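Local coordinates for protein Cys-Gly metallodipeptidase DUG1 (Saccharomyces cerevisiae, PDB 4G1P) that hydrolyses the dipeptide Cys-Gly as a zinc- or manganese-dependent M20-family peptidase and serves as catalytic component of the glutathione-degrading complex, at residues A[81-86]-A[164-169]. Numbering follows the deposited sequence.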
# COMPACT_ATOMS: atom_id res chain seq x y z
N PRO A 81 4.67 -9.80 -23.41
CA PRO A 81 3.81 -9.31 -24.50
C PRO A 81 4.64 -9.23 -25.77
O PRO A 81 5.77 -8.78 -25.69
CB PRO A 81 3.45 -7.90 -24.06
CG PRO A 81 3.61 -7.89 -22.60
CD PRO A 81 4.69 -8.87 -22.26
N PRO A 82 4.10 -9.67 -26.91
CA PRO A 82 4.82 -9.68 -28.19
C PRO A 82 5.06 -8.28 -28.74
O PRO A 82 4.20 -7.43 -28.55
CB PRO A 82 3.86 -10.43 -29.11
CG PRO A 82 2.52 -10.19 -28.52
CD PRO A 82 2.73 -10.19 -27.05
N VAL A 83 6.19 -8.03 -29.39
CA VAL A 83 6.38 -6.74 -30.06
C VAL A 83 5.80 -6.94 -31.43
O VAL A 83 6.01 -7.99 -32.03
CB VAL A 83 7.85 -6.31 -30.18
CG1 VAL A 83 7.93 -5.02 -30.97
CG2 VAL A 83 8.45 -6.09 -28.83
N ILE A 84 5.07 -5.94 -31.91
CA ILE A 84 4.31 -6.10 -33.15
C ILE A 84 4.99 -5.39 -34.29
O ILE A 84 5.04 -4.17 -34.31
CB ILE A 84 2.89 -5.54 -33.01
CG1 ILE A 84 2.15 -6.21 -31.85
CG2 ILE A 84 2.15 -5.74 -34.32
CD1 ILE A 84 0.78 -5.62 -31.58
N LEU A 85 5.51 -6.15 -35.24
CA LEU A 85 6.16 -5.55 -36.39
C LEU A 85 5.29 -5.74 -37.63
O LEU A 85 4.78 -6.83 -37.87
CB LEU A 85 7.53 -6.18 -36.64
CG LEU A 85 8.54 -6.31 -35.49
CD1 LEU A 85 9.83 -6.81 -36.08
CD2 LEU A 85 8.76 -5.01 -34.74
N SER A 86 5.14 -4.68 -38.41
CA SER A 86 4.42 -4.77 -39.66
C SER A 86 4.89 -3.72 -40.65
O SER A 86 5.57 -2.76 -40.28
CB SER A 86 2.92 -4.63 -39.42
OG SER A 86 2.58 -3.31 -39.08
N VAL A 164 6.52 1.20 -41.40
CA VAL A 164 6.99 0.03 -40.69
C VAL A 164 6.64 0.26 -39.24
O VAL A 164 6.75 1.38 -38.74
CB VAL A 164 8.51 -0.16 -40.84
CG1 VAL A 164 9.01 -1.28 -39.95
CG2 VAL A 164 8.84 -0.47 -42.27
N THR A 165 6.20 -0.79 -38.57
CA THR A 165 5.61 -0.65 -37.27
C THR A 165 6.42 -1.39 -36.25
O THR A 165 6.98 -2.42 -36.54
CB THR A 165 4.15 -1.15 -37.29
OG1 THR A 165 3.34 -0.23 -36.57
CG2 THR A 165 4.00 -2.47 -36.62
N CYS A 166 6.48 -0.84 -35.04
CA CYS A 166 7.12 -1.51 -33.93
C CYS A 166 6.36 -1.17 -32.63
O CYS A 166 6.67 -0.20 -31.94
CB CYS A 166 8.60 -1.12 -33.85
SG CYS A 166 9.50 -1.90 -32.48
N PHE A 167 5.35 -1.97 -32.31
CA PHE A 167 4.46 -1.71 -31.17
C PHE A 167 4.72 -2.71 -30.04
O PHE A 167 4.51 -3.92 -30.21
CB PHE A 167 3.00 -1.81 -31.63
CG PHE A 167 2.58 -0.77 -32.64
CD1 PHE A 167 3.20 0.47 -32.69
CD2 PHE A 167 1.54 -1.03 -33.54
CE1 PHE A 167 2.81 1.44 -33.63
CE2 PHE A 167 1.13 -0.06 -34.48
CZ PHE A 167 1.76 1.17 -34.52
N GLU A 168 5.19 -2.23 -28.89
CA GLU A 168 5.49 -3.13 -27.78
C GLU A 168 4.37 -3.08 -26.75
O GLU A 168 3.49 -2.22 -26.83
CB GLU A 168 6.82 -2.79 -27.10
CG GLU A 168 6.79 -1.48 -26.31
CD GLU A 168 7.84 -1.42 -25.21
OE1 GLU A 168 8.10 -2.45 -24.57
OE2 GLU A 168 8.41 -0.33 -24.99
N GLY A 169 4.43 -4.00 -25.78
CA GLY A 169 3.44 -4.07 -24.72
C GLY A 169 4.07 -4.16 -23.34
O GLY A 169 3.48 -4.72 -22.40
O HOH W 1 6.34 -5.88 -25.42
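Residues 83-86 and 164-168 run as neighbouring antiparallel strands, their axes 4.4 Å apart at an angle of 169°, with Ile84 and Phe167 as a hydrogen-bonded pair: Ile84 N gives a bond of 2.7 Å to Phe167 O, and Phe167 N returns one of 3.0 Å to Ile84 O.

On one face Cys166 SG lies near two apolar branches, Val83 CG1 at 3.8 Å and Leu85 CD2 at 3.9 Å. The sulfur reaches them because it stands anti to its own backbone N (chi1 180°). Val83 CG2 meets Glu168 CB at 4.1 Å. Both strands belong to the mixed sheet of the catalytic domain, set between strands 61-64 and 96-102. The other face carries Ile84, Ser86, Thr165 and Phe167. Here Ile84 CB packs on Phe167 CB at 4.0 Å, and the ring leads away with Thr165 CB over one face, toward the rim. Helix 39-55 covers Pro82 and Ser86.

Further along, Thr165 N bonds to Ser86 O, while the reverse bond from Ser86 N to Thr165 O is weak. Past the strand ends a water takes over, accepting from Gly169 N and donating to Pro81 O. Strand 162-168 runs on toward the active site, where Glu171 is the probable proton acceptor. The carboxylate of Glu168 turns from strand 83-86, and its OE2 is hydrogen-bonded to Tyr100 and Ser175.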